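Local coordinates for protein NAD-dependent aldehyde dehydrogenase (Burkholderia multivorans, PDB 5UJU) that probably oxidises aldehydes to carboxylic acids with NAD+ as the electron acceptor, at residues Ile339-Ala344 and Gly519-Gln524; Leu343-Gly348 and Val395-Ala400; Ser423-His428 and Arg435-Leu440. All blocks are in the same frame, centred on the assembly; numbering follows the deposited sequence.

Interaction 1: Ile339-Ala344 and Gly519-Gln524; sequences IAFSLA and GVFVNQ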
loop_
_atom_site.group_PDB
_atom_site.type_symbol
_atom_site.label_atom_id
_atom_site.label_comp_id
_atom_site.label_asym_id
_atom_site.label_seq_id
_atom_site.Cartn_x
_atom_site.Cartn_y
_atom_site.Cartn_z
ATOM N N ILE A 339 6.630 -24.187 -26.395
ATOM C CA ILE A 339 7.620 -23.124 -26.259
ATOM C C ILE A 339 7.665 -22.280 -27.524
ATOM O O ILE A 339 7.761 -21.044 -27.465
ATOM C CB ILE A 339 8.999 -23.727 -25.933
ATOM C CG1 ILE A 339 9.014 -24.248 -24.493
ATOM C CG2 ILE A 339 10.111 -22.714 -26.204
ATOM C CD1 ILE A 339 10.257 -25.060 -24.159
ATOM N N ALA A 340 7.574 -22.929 -28.687
ATOM C CA ALA A 340 7.625 -22.211 -29.958
ATOM C C ALA A 340 6.464 -21.224 -30.098
ATOM O O ALA A 340 6.653 -20.093 -30.560
ATOM C CB ALA A 340 7.600 -23.204 -31.111
ATOM N N PHE A 341 5.244 -21.658 -29.763
ATOM C CA PHE A 341 4.113 -20.731 -29.767
ATOM C C PHE A 341 4.380 -19.557 -28.845
ATOM O O PHE A 341 4.029 -18.413 -29.161
ATOM C CB PHE A 341 2.833 -21.441 -29.321
ATOM C CG PHE A 341 1.992 -21.953 -30.441
ATOM C CD1 PHE A 341 1.371 -21.073 -31.315
ATOM C CD2 PHE A 341 1.796 -23.323 -30.607
ATOM C CE1 PHE A 341 0.590 -21.546 -32.357
ATOM C CE2 PHE A 341 1.012 -23.809 -31.644
ATOM C CZ PHE A 341 0.409 -22.920 -32.523
ATOM N N SER A 342 4.984 -19.827 -27.683
ATOM C CA SER A 342 5.239 -18.774 -26.704
ATOM C C SER A 342 6.232 -17.757 -27.229
ATOM O O SER A 342 6.149 -16.570 -26.883
ATOM C CB SER A 342 5.747 -19.383 -25.400
ATOM O OG SER A 342 4.843 -20.372 -24.955
ATOM N N LEU A 343 7.181 -18.206 -28.048
ATOM C CA LEU A 343 8.153 -17.308 -28.652
ATOM C C LEU A 343 7.564 -16.533 -29.827
ATOM O O LEU A 343 7.995 -15.407 -30.093
ATOM C CB LEU A 343 9.382 -18.099 -29.112
ATOM C CG LEU A 343 10.263 -18.715 -28.031
ATOM C CD1 LEU A 343 11.284 -19.675 -28.672
ATOM C CD2 LEU A 343 10.959 -17.629 -27.219
ATOM N N ALA A 344 6.598 -17.116 -30.533
ATOM C CA ALA A 344 6.065 -16.557 -31.771
ATOM C C ALA A 344 4.916 -15.572 -31.561
ATOM O O ALA A 344 4.753 -14.642 -32.362
ATOM C CB ALA A 344 5.597 -17.697 -32.678
ATOM N N GLY A 519 -2.432 -26.373 -24.635
ATOM C CA GLY A 519 -2.980 -25.141 -25.159
ATOM C C GLY A 519 -2.870 -23.919 -24.283
ATOM O O GLY A 519 -3.361 -22.853 -24.672
ATOM N N VAL A 520 -2.240 -24.016 -23.117
ATOM C CA VAL A 520 -2.000 -22.863 -22.255
ATOM C C VAL A 520 -0.521 -22.505 -22.356
ATOM O O VAL A 520 0.346 -23.381 -22.241
ATOM C CB VAL A 520 -2.416 -23.143 -20.798
ATOM C CG1 VAL A 520 -1.974 -22.007 -19.886
ATOM C CG2 VAL A 520 -3.927 -23.341 -20.700
ATOM N N PHE A 521 -0.234 -21.229 -22.600
ATOM C CA PHE A 521 1.130 -20.763 -22.792
ATOM C C PHE A 521 1.538 -19.835 -21.660
ATOM O O PHE A 521 0.704 -19.119 -21.088
ATOM C CB PHE A 521 1.282 -20.048 -24.138
ATOM C CG PHE A 521 0.730 -20.833 -25.283
ATOM C CD1 PHE A 521 1.413 -21.947 -25.762
ATOM C CD2 PHE A 521 -0.489 -20.490 -25.858
ATOM C CE1 PHE A 521 0.904 -22.695 -26.804
ATOM C CE2 PHE A 521 -1.008 -21.234 -26.903
ATOM C CZ PHE A 521 -0.304 -22.343 -27.383
ATOM N N VAL A 522 2.837 -19.872 -21.331
ATOM C CA VAL A 522 3.338 -19.052 -20.232
ATOM C C VAL A 522 2.998 -17.583 -20.457
ATOM O O VAL A 522 2.826 -16.830 -19.493
ATOM C CB VAL A 522 4.856 -19.266 -20.038
ATOM C CG1 VAL A 522 5.652 -18.654 -21.192
ATOM C CG2 VAL A 522 5.301 -18.714 -18.681
ATOM N N ASN A 523 2.837 -17.161 -21.725
ATOM C CA ASN A 523 2.476 -15.772 -21.993
ATOM C C ASN A 523 1.118 -15.420 -21.401
ATOM O O ASN A 523 0.874 -14.253 -21.086
ATOM C CB ASN A 523 2.417 -15.469 -23.494
ATOM C CG ASN A 523 3.564 -16.087 -24.273
ATOM O OD1 ASN A 523 3.912 -17.245 -24.064
ATOM N ND2 ASN A 523 4.146 -15.312 -25.187
ATOM N N GLN A 524 0.229 -16.400 -21.247
ATOM C CA GLN A 524 -1.172 -16.128 -20.950
ATOM C C GLN A 524 -1.434 -16.021 -19.451
ATOM O O GLN A 524 -0.809 -16.707 -18.635
ATOM C CB GLN A 524 -2.061 -17.226 -21.533
ATOM C CG GLN A 524 -1.991 -17.332 -23.040
ATOM C CD GLN A 524 -2.699 -18.562 -23.565
ATOM O OE1 GLN A 524 -2.552 -19.661 -23.027
ATOM N NE2 GLN A 524 -3.499 -18.376 -24.607
HETATM O O HOH W 1 4.567 -21.581 -22.638
#
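Asn523 clasps the last turn of helix 332-344 at Ser342. Its ND2 donates to Ser342 O at 2.9 Å in a nearly straight bond (171°) that lies in both the carbonyl and the amide plane and uses a lone pair. The other amide branch, OD1, sits 3.1 Å from Ser342 CB, so the carboxamide meets the helix with its O and N edge, the tight and buried part of the contact. The hydroxyl of Ser342 (chi1 -54°) is turned back beside its own backbone N, bonds to Asn338 O within the helix, and takes a proton from water 1 at 2.6 Å from OG; that water in turn accepts from Val522 N at 2.8 Å. Toward solvent the contact becomes looser and apolar. The Phe521 ring reaches the root of Phe341, with CE1 3.4 Å from Phe341 CB, but the two partly exposed rings meet only obliquely, planes 41° apart and centroids 5.3 Å apart, and the outer part of the Phe341 ring turns from the turn. Phe521 to Gln524 form a type I turn, its opening N held by Gln524 OE1. A beta turn docked on a helix C-terminus, held by an asparagine side-chain bond to a helix carbonyl, joins the long loop after strand 511-514 to the catalytic-domain alpha/beta fold of aldehyde dehydrogenases.

Interaction 2: Leu343-Gly348 and Val395-Ala400; sequences LALYSG and VELIGA. With NA (sodium ion), chain C.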
loop_
_atom_site.group_PDB
_atom_site.type_symbol
_atom_site.label_atom_id
_atom_site.label_comp_id
_atom_site.label_asym_id
_atom_site.label_seq_id
_atom_site.Cartn_x
_atom_site.Cartn_y
_atom_site.Cartn_z
ATOM N N LEU A 343 7.181 -18.206 -28.048
ATOM C CA LEU A 343 8.153 -17.308 -28.652
ATOM C C LEU A 343 7.564 -16.533 -29.827
ATOM O O LEU A 343 7.995 -15.407 -30.093
ATOM C CB LEU A 343 9.382 -18.099 -29.112
ATOM C CG LEU A 343 10.263 -18.715 -28.031
ATOM C CD1 LEU A 343 11.284 -19.675 -28.672
ATOM C CD2 LEU A 343 10.959 -17.629 -27.219
ATOM N N ALA A 344 6.598 -17.116 -30.533
ATOM C CA ALA A 344 6.065 -16.557 -31.771
ATOM C C ALA A 344 4.916 -15.572 -31.561
ATOM O O ALA A 344 4.753 -14.642 -32.362
ATOM C CB ALA A 344 5.597 -17.697 -32.678
ATOM N N LEU A 345 4.125 -15.760 -30.506
ATOM C CA LEU A 345 2.957 -14.939 -30.210
ATOM C C LEU A 345 3.309 -13.457 -30.201
ATOM O O LEU A 345 4.091 -13.001 -29.363
ATOM C CB LEU A 345 2.402 -15.349 -28.848
ATOM C CG LEU A 345 1.183 -16.252 -28.751
ATOM C CD1 LEU A 345 0.853 -16.405 -27.282
ATOM C CD2 LEU A 345 0.006 -15.658 -29.503
ATOM N N TYR A 346 2.741 -12.708 -31.138
ATOM C CA TYR A 346 2.973 -11.264 -31.210
ATOM C C TYR A 346 4.474 -10.952 -31.288
ATOM O O TYR A 346 4.942 -9.922 -30.799
ATOM C CB TYR A 346 2.286 -10.560 -30.022
ATOM C CG TYR A 346 2.290 -9.031 -30.029
ATOM C CD1 TYR A 346 2.312 -8.302 -31.217
ATOM C CD2 TYR A 346 2.282 -8.328 -28.830
ATOM C CE1 TYR A 346 2.324 -6.897 -31.198
ATOM C CE2 TYR A 346 2.298 -6.958 -28.802
ATOM C CZ TYR A 346 2.319 -6.246 -29.979
ATOM O OH TYR A 346 2.334 -4.878 -29.904
ATOM N N SER A 347 5.248 -11.857 -31.901
ATOM C CA SER A 347 6.677 -11.637 -32.145
ATOM C C SER A 347 7.430 -11.324 -30.856
ATOM O O SER A 347 8.326 -10.475 -30.828
ATOM C CB SER A 347 6.918 -10.540 -33.187
ATOM O OG SER A 347 6.333 -10.863 -34.439
ATOM N N GLY A 348 7.084 -12.042 -29.789
ATOM C CA GLY A 348 7.767 -11.896 -28.513
ATOM C C GLY A 348 7.607 -10.550 -27.850
ATOM O O GLY A 348 8.361 -10.235 -26.922
ATOM N N VAL A 395 0.861 -14.821 -40.139
ATOM C CA VAL A 395 0.596 -13.414 -39.818
ATOM C C VAL A 395 -0.385 -13.281 -38.665
ATOM O O VAL A 395 -0.272 -12.363 -37.849
ATOM C CB VAL A 395 0.108 -12.623 -41.049
ATOM C CG1 VAL A 395 1.262 -12.387 -42.015
ATOM C CG2 VAL A 395 -1.074 -13.306 -41.717
ATOM N N GLU A 396 -1.354 -14.183 -38.569
ATOM C CA GLU A 396 -2.299 -14.059 -37.470
ATOM C C GLU A 396 -1.680 -14.451 -36.141
ATOM O O GLU A 396 -2.207 -14.070 -35.088
ATOM C CB GLU A 396 -3.543 -14.890 -37.765
ATOM C CG GLU A 396 -4.278 -14.438 -39.036
ATOM C CD GLU A 396 -4.554 -12.915 -39.088
ATOM O OE1 GLU A 396 -4.818 -12.298 -38.034
ATOM O OE2 GLU A 396 -4.551 -12.340 -40.199
ATOM N N LEU A 397 -0.552 -15.160 -36.163
ATOM C CA LEU A 397 0.150 -15.548 -34.946
ATOM C C LEU A 397 1.176 -14.501 -34.527
ATOM O O LEU A 397 1.195 -14.077 -33.370
ATOM C CB LEU A 397 0.831 -16.918 -35.151
ATOM C CG LEU A 397 1.848 -17.387 -34.097
ATOM C CD1 LEU A 397 1.245 -17.450 -32.728
ATOM C CD2 LEU A 397 2.394 -18.768 -34.473
ATOM N N ILE A 398 2.033 -14.061 -35.449
ATOM C CA ILE A 398 3.140 -13.201 -35.043
ATOM C C ILE A 398 2.788 -11.716 -35.083
ATOM O O ILE A 398 3.468 -10.918 -34.423
ATOM C CB ILE A 398 4.397 -13.491 -35.881
ATOM C CG1 ILE A 398 4.199 -13.074 -37.335
ATOM C CG2 ILE A 398 4.740 -15.001 -35.801
ATOM C CD1 ILE A 398 5.380 -13.438 -38.239
ATOM N N GLY A 399 1.743 -11.328 -35.808
ATOM C CA GLY A 399 1.400 -9.914 -35.831
ATOM C C GLY A 399 2.515 -9.108 -36.469
ATOM O O GLY A 399 3.316 -9.616 -37.264
ATOM N N ALA A 400 2.606 -7.843 -36.077
ATOM C CA ALA A 400 3.560 -6.925 -36.673
ATOM C C ALA A 400 4.486 -6.374 -35.601
ATOM O O ALA A 400 4.147 -6.331 -34.417
ATOM C CB ALA A 400 2.848 -5.769 -37.403
HETATM NA NA NA C . 10.712 -11.322 -26.073
HETATM O O HOH W 2 6.217 -9.647 -37.041
HETATM O O HOH W 3 10.413 -8.767 -25.819
HETATM O O HOH W 4 13.164 -11.233 -25.587
HETATM O O HOH W 5 10.372 -11.996 -23.582
HETATM O O HOH W 6 11.274 -13.909 -26.779
#
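Tyr346 and Ser347 belong to the turn that leads from helix 332-344 to a sodium site, and they meet the C-terminal end of helix 391-398. Tyr346, Ser347 and Gly348 all have left-handed helical backbone angles, and Gly348 O ends up 2.7 Å from the sodium ion, whose other ligands are four waters and Gly458 O. Two carbonyls at the end of the second helix receive this turn. Leu397 O takes Tyr346 N at 3.0 Å, in the carbonyl plane and almost straight (170°). Ile398 O takes the Ser347 hydroxyl, OG donating at 2.9 Å from well above the carbonyl plane, while Tyr346 CA packs on the same oxygen. Ser347 OG, anti to its carbonyl carbon (chi1 -60°), also accepts from water 2, which gives its second proton to Gly399 O and so ties the two chains again. Beneath these bonds the contact is apolar: Leu397 sends CD2 to Ala344 CB at 3.8 Å and CD1 to Leu345 CD2 at 3.9 Å, the two leucines crossing at about a right angle. Ile398 CA adds a CH...O contact to Ala344 O at 3.4 Å. Tyr346 turns its ring edge to Ile398 O and carries its OH on to Thr145 O. The junction is wedged between helix 373-388, where Thr388 touches both Ala344 and Ile398, and helix 149-156, where Met151 packs on Leu345 and Tyr346; from the next residue, Gln349 NE2 bonds both Tyr346 O and Ala400 O.

Interaction 3: Ser423-His428 and Arg435-Leu440; sequences SQTLQH and RVRTPL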
loop_
_atom_site.group_PDB
_atom_site.type_symbol
_atom_site.label_atom_id
_atom_site.label_comp_id
_atom_site.label_asym_id
_atom_site.label_seq_id
_atom_site.Cartn_x
_atom_site.Cartn_y
_atom_site.Cartn_z
ATOM N N SER A 423 16.133 -14.623 -38.050
ATOM C CA SER A 423 14.937 -13.821 -38.250
ATOM C C SER A 423 14.841 -13.379 -39.704
ATOM O O SER A 423 15.814 -12.865 -40.265
ATOM C CB SER A 423 14.982 -12.605 -37.327
ATOM O OG SER A 423 13.949 -11.699 -37.640
ATOM N N GLN A 424 13.659 -13.534 -40.302
ATOM C CA GLN A 424 13.422 -13.154 -41.689
ATOM C C GLN A 424 12.363 -12.062 -41.771
ATOM O O GLN A 424 11.562 -11.886 -40.855
ATOM C CB GLN A 424 12.951 -14.355 -42.528
ATOM C CG GLN A 424 13.769 -15.627 -42.360
ATOM C CD GLN A 424 15.195 -15.469 -42.819
ATOM O OE1 GLN A 424 15.567 -14.446 -43.400
ATOM N NE2 GLN A 424 16.012 -16.491 -42.568
ATOM N N THR A 425 12.400 -11.299 -42.867
ATOM C CA THR A 425 11.341 -10.343 -43.185
ATOM C C THR A 425 10.264 -11.039 -44.011
ATOM O O THR A 425 10.567 -11.698 -45.015
ATOM C CB THR A 425 11.908 -9.146 -43.951
ATOM O OG1 THR A 425 12.903 -8.503 -43.152
ATOM C CG2 THR A 425 10.809 -8.142 -44.288
ATOM N N LEU A 426 9.008 -10.864 -43.615
ATOM C CA LEU A 426 7.896 -11.442 -44.350
ATOM C C LEU A 426 7.123 -10.335 -45.068
ATOM O O LEU A 426 7.030 -9.204 -44.583
ATOM C CB LEU A 426 6.951 -12.206 -43.409
ATOM C CG LEU A 426 7.470 -13.345 -42.519
ATOM C CD1 LEU A 426 6.311 -14.077 -41.881
ATOM C CD2 LEU A 426 8.358 -14.319 -43.321
ATOM N N GLN A 427 6.571 -10.672 -46.233
ATOM C CA GLN A 427 5.652 -9.794 -46.948
ATOM C C GLN A 427 4.251 -10.199 -46.522
ATOM O O GLN A 427 3.819 -11.326 -46.784
ATOM C CB GLN A 427 5.826 -9.887 -48.466
ATOM C CG GLN A 427 4.879 -8.963 -49.251
ATOM C CD GLN A 427 5.162 -7.491 -49.046
ATOM O OE1 GLN A 427 6.190 -7.120 -48.492
ATOM N NE2 GLN A 427 4.227 -6.637 -49.469
ATOM N N HIS A 428 3.575 -9.305 -45.816
ATOM C CA HIS A 428 2.218 -9.584 -45.360
ATOM C C HIS A 428 1.303 -9.712 -46.568
ATOM O O HIS A 428 1.288 -8.817 -47.420
ATOM C CB HIS A 428 1.724 -8.475 -44.427
ATOM C CG HIS A 428 0.538 -8.873 -43.599
ATOM N ND1 HIS A 428 -0.682 -9.194 -44.152
ATOM C CD2 HIS A 428 0.394 -9.014 -42.261
ATOM C CE1 HIS A 428 -1.527 -9.520 -43.189
ATOM N NE2 HIS A 428 -0.900 -9.411 -42.033
ATOM N N ARG A 435 5.231 -4.219 -41.193
ATOM C CA ARG A 435 6.555 -4.519 -40.646
ATOM C C ARG A 435 6.454 -5.858 -39.916
ATOM O O ARG A 435 5.951 -5.927 -38.791
ATOM C CB ARG A 435 7.012 -3.396 -39.712
ATOM C CG ARG A 435 8.435 -3.534 -39.170
ATOM C CD ARG A 435 8.646 -2.601 -37.975
ATOM N NE ARG A 435 8.544 -1.203 -38.361
ATOM C CZ ARG A 435 7.599 -0.367 -37.937
ATOM N NH1 ARG A 435 6.660 -0.774 -37.098
ATOM N NH2 ARG A 435 7.594 0.886 -38.368
ATOM N N VAL A 436 6.908 -6.933 -40.562
ATOM C CA VAL A 436 6.749 -8.284 -40.031
ATOM C C VAL A 436 8.123 -8.947 -40.019
ATOM O O VAL A 436 8.808 -8.962 -41.049
ATOM C CB VAL A 436 5.757 -9.118 -40.867
ATOM C CG1 VAL A 436 5.530 -10.512 -40.243
ATOM C CG2 VAL A 436 4.433 -8.401 -41.063
ATOM N N ARG A 437 8.501 -9.526 -38.871
ATOM C CA ARG A 437 9.781 -10.203 -38.692
ATOM C C ARG A 437 9.589 -11.480 -37.883
ATOM O O ARG A 437 8.884 -11.473 -36.871
ATOM C CB ARG A 437 10.787 -9.319 -37.935
ATOM C CG ARG A 437 11.071 -7.972 -38.530
ATOM C CD ARG A 437 11.812 -8.112 -39.835
ATOM N NE ARG A 437 12.437 -6.857 -40.258
ATOM C CZ ARG A 437 11.860 -5.974 -41.060
ATOM N NH1 ARG A 437 10.636 -6.203 -41.522
ATOM N NH2 ARG A 437 12.505 -4.864 -41.402
ATOM N N THR A 438 10.250 -12.564 -38.306
ATOM C CA THR A 438 10.151 -13.852 -37.618
ATOM C C THR A 438 11.132 -13.907 -36.449
ATOM O O THR A 438 12.064 -13.104 -36.383
ATOM C CB THR A 438 10.417 -15.005 -38.595
ATOM O OG1 THR A 438 11.745 -14.914 -39.137
ATOM C CG2 THR A 438 9.405 -14.967 -39.729
ATOM N N PRO A 439 10.952 -14.843 -35.510
ATOM C CA PRO A 439 11.815 -14.850 -34.323
ATOM C C PRO A 439 13.263 -15.220 -34.622
ATOM O O PRO A 439 13.574 -16.024 -35.511
ATOM C CB PRO A 439 11.163 -15.899 -33.416
ATOM C CG PRO A 439 9.732 -15.963 -33.868
ATOM C CD PRO A 439 9.799 -15.754 -35.346
ATOM N N LEU A 440 14.152 -14.609 -33.844
ATOM C CA LEU A 440 15.568 -14.938 -33.820
ATOM C C LEU A 440 15.840 -15.825 -32.612
ATOM O O LEU A 440 15.504 -15.456 -31.480
ATOM C CB LEU A 440 16.418 -13.669 -33.742
ATOM C CG LEU A 440 17.927 -13.866 -33.540
ATOM C CD1 LEU A 440 18.579 -14.490 -34.780
ATOM C CD2 LEU A 440 18.555 -12.543 -33.213
HETATM O O HOH W 7 7.619 -6.785 -43.399
#
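Thr425 and Arg437 lie side by side and point the same way, a non-hydrogen-bonded pair in the single beta bridge between two antiparallel chains. Bent at chi2 (-68°), the arginine folds back so that Thr425 OG1 rests over one face of its guanidinium, near the rim, while Thr425 CG2 comes within 3.4 Å of Arg437 NH1; the hydroxyl packs on this face without hydrogen-bonding to Arg437 NE. NH1 bonds weakly to Val436 O. Leu426 and Thr438 cross at about a right angle on the other side of the ribbon, with Leu426 CG 3.8 Å from Thr438 CG2. Val436 joins them obliquely, its CG1 3.9 Å from Leu426 CB, and turns its other methyl to the edge of the His428 ring. Three hydrogen bonds hold Thr438. With OG1 between backbone N and carbonyl carbon (chi1 61°), its hydroxyl accepts Gln424 N at 2.6 Å, its own N donates to Gln424 O at 2.9 Å, and its carbonyl takes Ser423 OG at 2.7 Å. Leu426 N reaches Val436 O from above the carbonyl plane, and water 7 links Leu426 O with Val436 N. The ribbon prolongs the antiparallel pair of strands 418-421 and 440-445 at the edge of the catalytic-domain sheet. Leu426 and Val436 pack on Ile398 of helix 391-398, Ser423 and Arg437 on helix 404-414, and Thr438 on Thr388 of helix 373-388.

Interactions 1 and 2 both use the end of helix 332-344: a turn from the loop after edge strand 511-514 docks on it in interaction 1, and the end of helix 391-398 in interaction 2. Phe341 and Leu397 pack together where the two meet. Interaction 3 reaches this group through Ile398, which lies on Val436, and through Val395 on His428. Interaction 2 is buried and joins backbone carbonyls to a turn beside the sodium ion. Interaction 1 has a buried amide-to-carbonyl bond with a partly exposed aromatic margin. Interaction 3, farthest from the chain's centre, is strand-like, with Leu426, Val436 and Thr438 buried and Gln424 and Thr425 exposed.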